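Local coordinates for Serine/threonine-protein phosphatase 2A regulatory subunit B'' subunit alpha (Homo sapiens, PDB 4I5J) that forms the calcium-binding EF-hand part of a regulatory subunit of protein phosphatase 2A that might modulate the selectivity, activity and localisation of the catalytic enzyme, at residues 58-61 / 62-66; 113-116 / 117-121; 261-264 / 265-269; 178-181 / 182-186; 81-84 / 85-88. One frame throughout, in Å; residues are numbered along the deposited sequence.

Contact 1 of 5, residues 58-61 / 62-66; sequences SRYI and TTVIQ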
loop_
_atom_site.group_PDB
_atom_site.type_symbol
_atom_site.label_atom_id
_atom_site.label_comp_id
_atom_site.label_asym_id
_atom_site.label_seq_id
_atom_site.Cartn_x
_atom_site.Cartn_y
_atom_site.Cartn_z
ATOM N N SER A 58 11.838 -16.158 -6.090
ATOM C CA SER A 58 10.417 -16.207 -5.741
ATOM C C SER A 58 9.925 -14.930 -5.113
ATOM O O SER A 58 8.867 -14.428 -5.490
ATOM C CB SER A 58 10.122 -17.357 -4.783
ATOM O OG SER A 58 10.337 -18.573 -5.452
ATOM N N ARG A 59 10.678 -14.434 -4.132
ATOM C CA ARG A 59 10.363 -13.179 -3.471
ATOM C C ARG A 59 10.295 -11.989 -4.430
ATOM O O ARG A 59 9.459 -11.106 -4.254
ATOM C CB ARG A 59 11.389 -12.892 -2.371
ATOM C CG ARG A 59 11.262 -13.803 -1.174
ATOM C CD ARG A 59 9.904 -13.668 -0.529
ATOM N NE ARG A 59 9.859 -14.369 0.749
ATOM C CZ ARG A 59 8.742 -14.828 1.306
ATOM N NH1 ARG A 59 7.572 -14.677 0.692
ATOM N NH2 ARG A 59 8.797 -15.452 2.477
ATOM N N TYR A 60 11.189 -11.946 -5.415
ATOM C CA TYR A 60 11.202 -10.840 -6.381
ATOM C C TYR A 60 9.922 -10.856 -7.211
ATOM O O TYR A 60 9.248 -9.841 -7.353
ATOM C CB TYR A 60 12.441 -10.897 -7.292
ATOM C CG TYR A 60 12.375 -9.906 -8.426
ATOM C CD1 TYR A 60 12.613 -8.557 -8.208
ATOM C CD2 TYR A 60 12.042 -10.315 -9.712
ATOM C CE1 TYR A 60 12.530 -7.630 -9.258
ATOM C CE2 TYR A 60 11.957 -9.402 -10.766
ATOM C CZ TYR A 60 12.210 -8.073 -10.535
ATOM O OH TYR A 60 12.131 -7.184 -11.582
ATOM N N ILE A 61 9.572 -12.022 -7.734
ATOM C CA ILE A 61 8.349 -12.173 -8.497
ATOM C C ILE A 61 7.102 -11.829 -7.669
ATOM O O ILE A 61 6.229 -11.088 -8.130
ATOM C CB ILE A 61 8.260 -13.577 -9.091
ATOM C CG1 ILE A 61 9.368 -13.746 -10.146
ATOM C CG2 ILE A 61 6.869 -13.820 -9.691
ATOM C CD1 ILE A 61 9.447 -15.136 -10.731
ATOM N N THR A 62 7.036 -12.332 -6.441
ATOM C CA THR A 62 5.930 -12.006 -5.543
ATOM C C THR A 62 5.829 -10.499 -5.353
ATOM O O THR A 62 4.735 -9.915 -5.363
ATOM C CB THR A 62 6.163 -12.632 -4.155
ATOM O OG1 THR A 62 6.063 -14.060 -4.239
ATOM C CG2 THR A 62 5.133 -12.107 -3.149
ATOM N N THR A 63 6.992 -9.862 -5.186
ATOM C CA THR A 63 7.030 -8.438 -4.897
ATOM C C THR A 63 6.612 -7.610 -6.109
ATOM O O THR A 63 5.831 -6.662 -5.969
ATOM C CB THR A 63 8.410 -8.016 -4.413
ATOM O OG1 THR A 63 8.726 -8.749 -3.219
ATOM C CG2 THR A 63 8.443 -6.534 -4.113
ATOM N N VAL A 64 7.101 -7.974 -7.297
ATOM C CA VAL A 64 6.715 -7.247 -8.503
ATOM C C VAL A 64 5.221 -7.409 -8.745
ATOM O O VAL A 64 4.525 -6.450 -9.122
ATOM C CB VAL A 64 7.485 -7.718 -9.754
ATOM C CG1 VAL A 64 6.931 -7.022 -11.025
ATOM C CG2 VAL A 64 8.977 -7.447 -9.587
ATOM N N ILE A 65 4.716 -8.618 -8.536
ATOM C CA ILE A 65 3.281 -8.821 -8.710
ATOM C C ILE A 65 2.472 -7.964 -7.713
ATOM O O ILE A 65 1.488 -7.357 -8.103
ATOM C CB ILE A 65 2.903 -10.304 -8.671
ATOM C CG1 ILE A 65 3.566 -11.005 -9.851
ATOM C CG2 ILE A 65 1.375 -10.495 -8.738
ATOM C CD1 ILE A 65 3.328 -12.476 -9.913
ATOM N N GLN A 66 2.909 -7.865 -6.450
ATOM C CA GLN A 66 2.174 -7.043 -5.491
ATOM C C GLN A 66 2.173 -5.618 -5.987
ATOM O O GLN A 66 1.145 -4.948 -5.942
ATOM C CB GLN A 66 2.784 -7.103 -4.069
ATOM C CG GLN A 66 2.692 -8.459 -3.413
ATOM C CD GLN A 66 1.441 -9.202 -3.831
ATOM O OE1 GLN A 66 0.321 -8.771 -3.550
ATOM N NE2 GLN A 66 1.625 -10.308 -4.532
#
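Ser58 to Gln66 form one unbroken run of alpha-helix, and the carbonyls of Ser58, Arg59, Tyr60 and Ile61 each accept the N-H four residues on. This is the middle of the long helix 54-72 in the first EF-hand region. Two threonines double these backbone bonds. Thr62 OG1 reaches Ser58 O at 3.1 Å from above the carbonyl plane. Thr63 OG1 bonds Arg59 O at 2.7 Å, and Thr63 N meets the same oxygen from the opposite face of its plane. Each threonine hydroxyl lies anti to its own carbonyl carbon (chi1 -68° and -60°), which turns it back along the helix. Thr63 OG1 also bonds Tyr173 OH. Ile61 and Ile65 lie side by side and pack on Leu37 and Ile34 of helix 34-43, with Ile61 CG2 3.8 Å from Ile65 CD1. The Tyr60 ring lies along the helix beside Val64, and its OH bonds the carbonyl of Phe110. Val64 CG2 makes a CH-pi contact over one face of that ring, 3.6 Å from the ring centroid.

Contact 2 of 5, residues 113-116 / 117-121; sequences EHFY and VIYCK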
loop_
_atom_site.group_PDB
_atom_site.type_symbol
_atom_site.label_atom_id
_atom_site.label_comp_id
_atom_site.label_asym_id
_atom_site.label_seq_id
_atom_site.Cartn_x
_atom_site.Cartn_y
_atom_site.Cartn_z
ATOM N N GLU A 113 16.509 -3.246 -6.875
ATOM C CA GLU A 113 16.917 -2.475 -5.702
ATOM C C GLU A 113 15.732 -2.185 -4.784
ATOM O O GLU A 113 15.850 -2.237 -3.554
ATOM C CB GLU A 113 17.521 -1.129 -6.128
ATOM C CG GLU A 113 18.972 -1.177 -6.594
ATOM C CD GLU A 113 19.426 0.113 -7.287
ATOM O OE1 GLU A 113 18.589 1.019 -7.502
ATOM O OE2 GLU A 113 20.625 0.217 -7.622
ATOM N N HIS A 114 14.596 -1.842 -5.377
ATOM C CA HIS A 114 13.431 -1.513 -4.577
ATOM C C HIS A 114 12.981 -2.773 -3.884
ATOM O O HIS A 114 12.634 -2.754 -2.710
ATOM C CB HIS A 114 12.282 -0.983 -5.442
ATOM C CG HIS A 114 12.446 0.443 -5.873
ATOM N ND1 HIS A 114 11.614 1.039 -6.800
ATOM C CD2 HIS A 114 13.340 1.391 -5.506
ATOM C CE1 HIS A 114 11.990 2.291 -6.986
ATOM N NE2 HIS A 114 13.037 2.531 -6.213
ATOM N N PHE A 115 12.965 -3.878 -4.625
ATOM C CA PHE A 115 12.559 -5.141 -4.031
ATOM C C PHE A 115 13.444 -5.494 -2.842
ATOM O O PHE A 115 12.950 -5.939 -1.808
ATOM C CB PHE A 115 12.599 -6.287 -5.045
ATOM C CG PHE A 115 12.938 -7.613 -4.424
ATOM C CD1 PHE A 115 12.015 -8.289 -3.654
ATOM C CD2 PHE A 115 14.195 -8.182 -4.606
ATOM C CE1 PHE A 115 12.328 -9.506 -3.062
ATOM C CE2 PHE A 115 14.514 -9.411 -4.026
ATOM C CZ PHE A 115 13.596 -10.065 -3.248
ATOM N N TYR A 116 14.751 -5.292 -2.972
ATOM C CA TYR A 116 15.641 -5.753 -1.913
ATOM C C TYR A 116 15.482 -4.893 -0.662
ATOM O O TYR A 116 15.550 -5.396 0.458
ATOM C CB TYR A 116 17.096 -5.810 -2.393
ATOM C CG TYR A 116 18.034 -6.482 -1.414
ATOM C CD1 TYR A 116 17.823 -7.796 -0.995
ATOM C CD2 TYR A 116 19.148 -5.809 -0.926
ATOM C CE1 TYR A 116 18.728 -8.424 -0.087
ATOM C CE2 TYR A 116 20.030 -6.411 -0.031
ATOM C CZ TYR A 116 19.816 -7.715 0.385
ATOM O OH TYR A 116 20.702 -8.285 1.268
ATOM N N VAL A 117 15.243 -3.597 -0.853
ATOM C CA VAL A 117 14.929 -2.718 0.272
ATOM C C VAL A 117 13.729 -3.274 1.030
ATOM O O VAL A 117 13.775 -3.428 2.265
ATOM C CB VAL A 117 14.652 -1.263 -0.198
ATOM C CG1 VAL A 117 14.026 -0.434 0.924
ATOM C CG2 VAL A 117 15.937 -0.617 -0.691
ATOM N N ILE A 118 12.670 -3.603 0.290
ATOM C CA ILE A 118 11.454 -4.173 0.893
ATOM C C ILE A 118 11.751 -5.506 1.598
ATOM O O ILE A 118 11.294 -5.737 2.713
ATOM C CB ILE A 118 10.352 -4.382 -0.165
ATOM C CG1 ILE A 118 9.971 -3.054 -0.802
ATOM C CG2 ILE A 118 9.093 -5.001 0.450
ATOM C CD1 ILE A 118 8.955 -3.198 -1.917
ATOM N N TYR A 119 12.537 -6.374 0.962
ATOM C CA TYR A 119 12.872 -7.668 1.561
ATOM C C TYR A 119 13.627 -7.518 2.879
ATOM O O TYR A 119 13.339 -8.212 3.857
ATOM C CB TYR A 119 13.689 -8.551 0.595
ATOM C CG TYR A 119 13.978 -9.928 1.170
ATOM C CD1 TYR A 119 13.156 -11.008 0.867
ATOM C CD2 TYR A 119 15.051 -10.147 2.049
ATOM C CE1 TYR A 119 13.398 -12.269 1.395
ATOM C CE2 TYR A 119 15.287 -11.409 2.589
ATOM C CZ TYR A 119 14.454 -12.461 2.252
ATOM O OH TYR A 119 14.658 -13.709 2.783
ATOM N N CYS A 120 14.630 -6.651 2.905
ATOM C CA CYS A 120 15.397 -6.471 4.135
ATOM C C CYS A 120 14.562 -5.917 5.268
ATOM O O CYS A 120 14.759 -6.285 6.435
ATOM C CB CYS A 120 16.612 -5.579 3.899
ATOM S SG CYS A 120 17.783 -6.365 2.755
ATOM N N LYS A 121 13.642 -5.016 4.930
ATOM C CA LYS A 121 12.777 -4.455 5.940
ATOM C C LYS A 121 11.870 -5.536 6.496
ATOM O O LYS A 121 11.665 -5.601 7.706
ATOM C CB LYS A 121 11.987 -3.267 5.402
ATOM C CG LYS A 121 12.820 -1.984 5.359
ATOM C CD LYS A 121 12.034 -0.835 4.742
ATOM C CE LYS A 121 12.872 0.433 4.656
ATOM N NZ LYS A 121 12.214 1.472 3.799
#
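Phe115 and Tyr119, one turn apart on helix 112-125, form the tight side of this stretch. The two side chains lie side by side, pointing the same way, with Phe115 CE1 4.0 Å from Tyr119 CB. The backbone bond from Tyr119 N to Phe115 O is short, at 2.8 Å. This side is buried against helix 54-72, where Phe115 packs on Phe56, Arg59 and Thr63. Ile118, on the same flank, reaches Tyr173 and Leu180 of helix 173-184.

The other side faces solvent. There Tyr116 and Cys120 make a sulfur-aromatic contact. Cys120 SG sits over one face of the Tyr116 ring, 3.5 Å from its centroid and 17° off the ring normal. Its closest ring atom is Tyr116 CZ, at 3.4 Å. The tyrosine ring is carried along the helix because CG lies anti to the backbone N (chi1 -171°). Cys120 SG lies beside its own N (chi1 -65°), which turns the sulfur back toward the ring. Val117 is also exposed, and its CG2 rests 3.3 Å from Glu113 O.

The arrangement is that of an amphipathic helix in a largely helical EF-hand protein: aromatic and aliphatic groups face the neighbouring helices, and a Cys sulfur-aromatic pair lies on the outer face.

Contact 3 of 5, residues 261-264 / 265-269; sequences RMAH and IFYDT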
loop_
_atom_site.group_PDB
_atom_site.type_symbol
_atom_site.label_atom_id
_atom_site.label_comp_id
_atom_site.label_asym_id
_atom_site.label_seq_id
_atom_site.Cartn_x
_atom_site.Cartn_y
_atom_site.Cartn_z
ATOM N N ARG A 261 -5.877 16.942 -1.550
ATOM C CA ARG A 261 -4.459 16.800 -1.875
ATOM C C ARG A 261 -3.534 16.835 -0.649
ATOM O O ARG A 261 -2.323 16.837 -0.789
ATOM C CB ARG A 261 -4.037 17.815 -2.953
ATOM C CG ARG A 261 -4.834 17.662 -4.254
ATOM C CD ARG A 261 -5.029 18.986 -4.992
ATOM N NE ARG A 261 -3.914 19.300 -5.888
ATOM C CZ ARG A 261 -3.936 20.260 -6.813
ATOM N NH1 ARG A 261 -5.023 21.009 -6.976
ATOM N NH2 ARG A 261 -2.874 20.468 -7.580
ATOM N N MET A 262 -4.106 16.820 0.551
ATOM C CA MET A 262 -3.309 16.843 1.781
ATOM C C MET A 262 -3.549 15.630 2.688
ATOM O O MET A 262 -3.268 15.672 3.898
ATOM C CB MET A 262 -3.570 18.137 2.561
ATOM C CG MET A 262 -2.375 19.089 2.611
ATOM S SD MET A 262 -1.776 19.589 0.982
ATOM C CE MET A 262 -3.163 20.542 0.363
ATOM N N ALA A 263 -4.045 14.547 2.091
ATOM C CA ALA A 263 -4.432 13.357 2.840
ATOM C C ALA A 263 -3.333 12.869 3.773
ATOM O O ALA A 263 -3.614 12.381 4.866
ATOM C CB ALA A 263 -4.853 12.249 1.892
ATOM N N HIS A 264 -2.079 13.018 3.351
ATOM C CA HIS A 264 -0.960 12.506 4.133
ATOM C C HIS A 264 -0.803 13.250 5.446
ATOM O O HIS A 264 -0.414 12.664 6.458
ATOM C CB HIS A 264 0.346 12.550 3.324
ATOM C CG HIS A 264 0.721 13.914 2.841
ATOM N ND1 HIS A 264 0.068 14.538 1.797
ATOM C CD2 HIS A 264 1.688 14.770 3.243
ATOM C CE1 HIS A 264 0.609 15.723 1.587
ATOM N NE2 HIS A 264 1.593 15.890 2.453
ATOM N N ILE A 265 -1.108 14.540 5.429
ATOM C CA ILE A 265 -1.050 15.340 6.643
ATOM C C ILE A 265 -2.146 14.921 7.606
ATOM O O ILE A 265 -1.886 14.689 8.792
ATOM C CB ILE A 265 -1.168 16.826 6.328
ATOM C CG1 ILE A 265 0.074 17.279 5.555
ATOM C CG2 ILE A 265 -1.307 17.620 7.597
ATOM C CD1 ILE A 265 0.072 18.760 5.243
ATOM N N PHE A 266 -3.367 14.835 7.086
ATOM C CA PHE A 266 -4.525 14.307 7.812
ATOM C C PHE A 266 -4.160 12.982 8.493
ATOM O O PHE A 266 -4.233 12.844 9.716
ATOM C CB PHE A 266 -5.663 14.096 6.805
ATOM C CG PHE A 266 -6.965 13.616 7.410
ATOM C CD1 PHE A 266 -7.852 14.508 7.987
ATOM C CD2 PHE A 266 -7.321 12.284 7.350
ATOM C CE1 PHE A 266 -9.054 14.074 8.514
ATOM C CE2 PHE A 266 -8.526 11.847 7.879
ATOM C CZ PHE A 266 -9.386 12.735 8.458
ATOM N N TYR A 267 -3.692 12.028 7.701
ATOM C CA TYR A 267 -3.309 10.716 8.228
ATOM C C TYR A 267 -2.237 10.741 9.341
ATOM O O TYR A 267 -2.388 10.090 10.382
ATOM C CB TYR A 267 -2.887 9.791 7.071
ATOM C CG TYR A 267 -4.039 9.401 6.153
ATOM C CD1 TYR A 267 -3.847 9.251 4.789
ATOM C CD2 TYR A 267 -5.314 9.163 6.661
ATOM C CE1 TYR A 267 -4.876 8.887 3.958
ATOM C CE2 TYR A 267 -6.363 8.797 5.830
ATOM C CZ TYR A 267 -6.141 8.668 4.480
ATOM O OH TYR A 267 -7.168 8.295 3.637
ATOM N N ASP A 268 -1.154 11.473 9.129
ATOM C CA ASP A 268 -0.114 11.605 10.155
ATOM C C ASP A 268 -0.681 12.152 11.454
ATOM O O ASP A 268 -0.361 11.681 12.546
ATOM C CB ASP A 268 1.016 12.521 9.665
ATOM C CG ASP A 268 1.813 11.909 8.529
ATOM O OD1 ASP A 268 1.842 10.657 8.409
ATOM O OD2 ASP A 268 2.413 12.685 7.755
ATOM N N THR A 269 -1.534 13.155 11.316
ATOM C CA THR A 269 -2.139 13.822 12.445
ATOM C C THR A 269 -2.891 12.817 13.313
ATOM O O THR A 269 -2.892 12.938 14.526
ATOM C CB THR A 269 -3.084 14.923 11.939
ATOM O OG1 THR A 269 -2.327 15.891 11.203
ATOM C CG2 THR A 269 -3.806 15.605 13.075
#
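His264 CG stands between the backbone N and the carbonyl carbon (chi1 58°), a position that lays the imidazole over Ile265 N. Ile265 CG1, placed beside its own N (chi1 -67°), adds a CH-pi contact 4.0 Å from the His264 centroid. Ile265 CD1 also touches Met262 CG at 3.6 Å. Met262 is the N-cap residue. Its carbonyl accepts from Phe266 N in the carbonyl plane and from Ile265 N well above it. Tyr267 turns back along the helix, and its CE1 comes 3.9 Å from Ala263 CB. The ring also meets Trp195 and packs on Phe196 and Met199, and its OH makes a weak hydrogen bond to the carbonyl of Ile192. A serine in place of Tyr267 would probably leave Ala263 CB without its aromatic neighbour and open a gap beside Trp195. This is the N-terminal part of helix 263-271, packed through Ala263, Phe266 and Tyr267 on helix 189-199, which leads into the calcium-binding EF-hand loop, with the Phe266 side chain about 11 Å from the calcium ion.

Contact 4 of 5, residues 178-181 / 182-186; sequences WFLI and SEEDK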
loop_
_atom_site.group_PDB
_atom_site.type_symbol
_atom_site.label_atom_id
_atom_site.label_comp_id
_atom_site.label_asym_id
_atom_site.label_seq_id
_atom_site.Cartn_x
_atom_site.Cartn_y
_atom_site.Cartn_z
ATOM N N TRP A 178 2.292 -4.111 0.618
ATOM C CA TRP A 178 1.255 -3.073 0.553
ATOM C C TRP A 178 1.367 -2.121 1.711
ATOM O O TRP A 178 1.263 -0.907 1.536
ATOM C CB TRP A 178 -0.134 -3.718 0.597
ATOM C CG TRP A 178 -0.502 -4.399 -0.681
ATOM C CD1 TRP A 178 0.071 -5.528 -1.197
ATOM C CD2 TRP A 178 -1.520 -4.008 -1.607
ATOM N NE1 TRP A 178 -0.523 -5.859 -2.385
ATOM C CE2 TRP A 178 -1.500 -4.942 -2.668
ATOM C CE3 TRP A 178 -2.439 -2.957 -1.656
ATOM C CZ2 TRP A 178 -2.372 -4.875 -3.745
ATOM C CZ3 TRP A 178 -3.306 -2.880 -2.751
ATOM C CH2 TRP A 178 -3.263 -3.840 -3.776
ATOM N N PHE A 179 1.548 -2.671 2.911
ATOM C CA PHE A 179 1.809 -1.840 4.071
ATOM C C PHE A 179 3.018 -0.936 3.843
ATOM O O PHE A 179 2.911 0.285 3.966
ATOM C CB PHE A 179 2.059 -2.675 5.334
ATOM C CG PHE A 179 2.617 -1.864 6.462
ATOM C CD1 PHE A 179 1.780 -1.065 7.230
ATOM C CD2 PHE A 179 3.984 -1.857 6.730
ATOM C CE1 PHE A 179 2.289 -0.284 8.256
ATOM C CE2 PHE A 179 4.508 -1.079 7.761
ATOM C CZ PHE A 179 3.664 -0.292 8.524
ATOM N N LEU A 180 4.170 -1.526 3.522
ATOM C CA LEU A 180 5.395 -0.730 3.400
ATOM C C LEU A 180 5.235 0.418 2.399
ATOM O O LEU A 180 5.572 1.563 2.721
ATOM C CB LEU A 180 6.600 -1.606 3.033
ATOM C CG LEU A 180 7.983 -0.942 3.024
ATOM C CD1 LEU A 180 9.097 -1.991 3.023
ATOM C CD2 LEU A 180 8.197 -0.091 1.798
ATOM N N ILE A 181 4.747 0.112 1.193
ATOM C CA ILE A 181 4.585 1.135 0.161
ATOM C C ILE A 181 3.651 2.249 0.633
ATOM O O ILE A 181 3.892 3.439 0.387
ATOM C CB ILE A 181 4.089 0.523 -1.161
ATOM C CG1 ILE A 181 5.133 -0.472 -1.685
ATOM C CG2 ILE A 181 3.831 1.617 -2.201
ATOM C CD1 ILE A 181 4.694 -1.236 -2.920
ATOM N N SER A 182 2.600 1.863 1.355
ATOM C CA SER A 182 1.590 2.818 1.784
ATOM C C SER A 182 2.081 3.667 2.942
ATOM O O SER A 182 1.676 4.822 3.092
ATOM C CB SER A 182 0.313 2.071 2.168
ATOM O OG SER A 182 -0.208 1.425 1.012
ATOM N N GLU A 183 2.947 3.088 3.772
ATOM C CA GLU A 183 3.450 3.807 4.930
ATOM C C GLU A 183 4.469 4.862 4.488
ATOM O O GLU A 183 4.507 5.977 5.012
ATOM C CB GLU A 183 4.044 2.831 5.947
ATOM C CG GLU A 183 4.211 3.406 7.350
ATOM C CD GLU A 183 5.588 3.987 7.558
ATOM O OE1 GLU A 183 5.839 4.544 8.649
ATOM O OE2 GLU A 183 6.423 3.877 6.632
ATOM N N GLU A 184 5.251 4.525 3.475
ATOM C CA GLU A 184 6.282 5.433 2.991
ATOM C C GLU A 184 5.766 6.498 2.035
ATOM O O GLU A 184 6.318 7.593 1.979
ATOM C CB GLU A 184 7.409 4.633 2.339
ATOM C CG GLU A 184 7.980 3.594 3.291
ATOM C CD GLU A 184 9.320 3.035 2.842
ATOM O OE1 GLU A 184 9.564 2.965 1.611
ATOM O OE2 GLU A 184 10.129 2.667 3.728
ATOM N N ASP A 185 4.715 6.173 1.286
ATOM C CA ASP A 185 4.172 7.097 0.292
ATOM C C ASP A 185 2.675 7.334 0.482
ATOM O O ASP A 185 1.865 6.590 -0.055
ATOM C CB ASP A 185 4.414 6.530 -1.109
ATOM C CG ASP A 185 3.855 7.424 -2.203
ATOM O OD1 ASP A 185 3.496 8.591 -1.901
ATOM O OD2 ASP A 185 3.793 6.960 -3.371
ATOM N N LYS A 186 2.286 8.371 1.215
ATOM C CA LYS A 186 0.857 8.627 1.377
ATOM C C LYS A 186 0.319 9.586 0.314
ATOM O O LYS A 186 -0.686 10.259 0.543
ATOM C CB LYS A 186 0.520 9.140 2.789
ATOM C CG LYS A 186 0.710 8.131 3.910
ATOM C CD LYS A 186 0.328 8.697 5.260
ATOM C CE LYS A 186 0.749 7.776 6.407
ATOM N NZ LYS A 186 2.249 7.577 6.538
#
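Phe179 and Glu183 lie side by side and point the same way, with the ring and carboxylate planes 30° apart. Glu183 CB sits over one ring face, 4.3 Å from the centroid, and Glu183 CG comes 3.9 Å from Phe179 CZ. Glu183 CG lies anti to the backbone N (chi1 -162°), which sets it beside that ring; the bend at chi2 (-93°) turns the carboxylate. Leu180 and Glu184 instead run across each other: Leu180 CD2 rests 3.4 Å from Glu184 OE1, while OE2 forms a salt bridge with Lys121. Ser182 OG turns back to bond Trp178 O at 2.8 Å. Ser182 N meets that oxygen from the opposite face of its plane. Ser182 OG also bonds Tyr70 OH, so an alanine here, lacking OG, would probably leave Tyr70 OH without this partner and Trp178 O held by the backbone N-H. Helix 173-184 packs on helix 54-72 through Trp178 and Ile181, and on helix 189-199 through Trp178, Phe179 and Ser182. Lys186 reaches on to helix 263-271.

Contact 5 of 5, residues 81-84 / 85-88; sequences TSTE and IRKS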
loop_
_atom_site.group_PDB
_atom_site.type_symbol
_atom_site.label_atom_id
_atom_site.label_comp_id
_atom_site.label_asym_id
_atom_site.label_seq_id
_atom_site.Cartn_x
_atom_site.Cartn_y
_atom_site.Cartn_z
ATOM N N THR A 81 -8.634 -5.603 -14.755
ATOM C CA THR A 81 -9.441 -5.464 -15.964
ATOM C C THR A 81 -8.661 -4.693 -17.026
ATOM O O THR A 81 -7.615 -4.102 -16.743
ATOM C CB THR A 81 -10.718 -4.667 -15.685
ATOM O OG1 THR A 81 -10.360 -3.396 -15.129
ATOM C CG2 THR A 81 -11.646 -5.405 -14.700
ATOM N N SER A 82 -9.173 -4.683 -18.250
ATOM C CA SER A 82 -8.517 -3.934 -19.315
ATOM C C SER A 82 -8.570 -2.439 -19.025
ATOM O O SER A 82 -7.632 -1.698 -19.367
ATOM C CB SER A 82 -9.149 -4.233 -20.670
ATOM O OG SER A 82 -10.502 -3.820 -20.667
ATOM N N THR A 83 -9.657 -2.002 -18.389
ATOM C CA THR A 83 -9.814 -0.593 -18.006
ATOM C C THR A 83 -8.694 -0.191 -17.059
ATOM O O THR A 83 -8.063 0.859 -17.225
ATOM C CB THR A 83 -11.168 -0.323 -17.296
ATOM O OG1 THR A 83 -12.244 -0.698 -18.156
ATOM C CG2 THR A 83 -11.314 1.131 -16.970
ATOM N N GLU A 84 -8.426 -1.056 -16.087
ATOM C CA GLU A 84 -7.367 -0.792 -15.128
ATOM C C GLU A 84 -5.994 -0.747 -15.784
ATOM O O GLU A 84 -5.159 0.088 -15.431
ATOM C CB GLU A 84 -7.418 -1.799 -13.979
ATOM C CG GLU A 84 -8.686 -1.607 -13.155
ATOM C CD GLU A 84 -8.808 -2.604 -12.030
ATOM O OE1 GLU A 84 -8.181 -3.687 -12.125
ATOM O OE2 GLU A 84 -9.526 -2.308 -11.059
ATOM N N ILE A 85 -5.755 -1.614 -16.760
ATOM C CA ILE A 85 -4.473 -1.577 -17.431
ATOM C C ILE A 85 -4.345 -0.320 -18.272
ATOM O O ILE A 85 -3.277 0.323 -18.315
ATOM C CB ILE A 85 -4.248 -2.815 -18.287
ATOM C CG1 ILE A 85 -4.090 -4.023 -17.382
ATOM C CG2 ILE A 85 -2.970 -2.668 -19.112
ATOM C CD1 ILE A 85 -3.819 -5.272 -18.110
ATOM N N ARG A 86 -5.449 0.036 -18.921
ATOM C CA ARG A 86 -5.497 1.178 -19.833
ATOM C C ARG A 86 -5.210 2.481 -19.091
ATOM O O ARG A 86 -4.608 3.391 -19.645
ATOM C CB ARG A 86 -6.878 1.227 -20.487
ATOM C CG ARG A 86 -7.051 2.193 -21.637
ATOM C CD ARG A 86 -8.514 2.156 -22.111
ATOM N NE ARG A 86 -8.948 0.785 -22.366
ATOM C CZ ARG A 86 -10.066 0.238 -21.896
ATOM N NH1 ARG A 86 -10.898 0.950 -21.134
ATOM N NH2 ARG A 86 -10.355 -1.027 -22.193
ATOM N N LYS A 87 -5.623 2.572 -17.828
ATOM C CA LYS A 87 -5.344 3.777 -17.030
ATOM C C LYS A 87 -3.988 3.770 -16.311
ATOM O O LYS A 87 -3.635 4.731 -15.631
ATOM C CB LYS A 87 -6.470 4.033 -16.027
ATOM C CG LYS A 87 -7.803 4.399 -16.684
ATOM C CD LYS A 87 -8.956 4.276 -15.694
ATOM C CE LYS A 87 -10.290 4.580 -16.375
ATOM N NZ LYS A 87 -11.440 4.492 -15.430
ATOM N N SER A 88 -3.215 2.705 -16.496
ATOM C CA SER A 88 -1.915 2.571 -15.845
ATOM C C SER A 88 -0.770 2.723 -16.843
ATOM O O SER A 88 -0.997 2.764 -18.045
ATOM C CB SER A 88 -1.806 1.190 -15.190
ATOM O OG SER A 88 -1.484 0.206 -16.164
#
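Residues 82-86 form a short helix, with Thr81 before it and Ser88 in the loop after it, held by backbone bonds from Ile85 N to Thr81 O, Arg86 N to Ser82 O and Lys87 N to Thr83 O. On its exposed side the Arg86 side chain extends from the backbone and then bends at chi3 (-51°). The bend lays the guanidinium back over the preceding turn. Ser82 O lies over one of its faces, offset toward the rim, and Arg86 NH1 is 3.7 Å from Thr83 CA. Arg86 NH2 comes 3.2 Å from Ser82 OG. Arg86 NE forms a salt bridge with Asp11. Beside it Thr83 and Lys87 run together, with Thr83 CG2 3.6 Å from Lys87 CE.

The start of the helix carries a capping box. Thr81, the N-cap residue, accepts Glu84 N through OG1 at 3.2 Å. In return Thr81 N bonds Glu84 OE1 at 3.3 Å, approaching from above the carboxylate plane. Glu84 has further partners: its OE1 bonds Asn73 ND2 and its OE2 bonds Ser75 OG, so the carboxylate joins the cap to the residues that follow helix 54-72.

Ile85 is buried and packs on Phe16 and Ile17 of helix 12-20. At the far end Ser88 OG bonds Ile85 O at 2.8 Å. Ser88 N bonds the same oxygen, from the same face of its plane.

In the fold
Each contact is local, within one helix or at its end, so none closes a long loop. They follow in series as 1, 5, 2, 4 and 3, without nesting or crossing. Contact 1 lies on helix 54-72. Contact 5 follows on the next helix, about 20 Å away between centres. Contact 2 packs on contact 1, which joins helix 112-125 to helix 54-72. Contact 4, on helix 173-184, touches both of these helices. Its last residues also touch contact 3, on helix 263-271 near the C terminus. Contacts 1 and 3 lie on opposite sides of the chain's centre, and contact 4, near that centre, touches both.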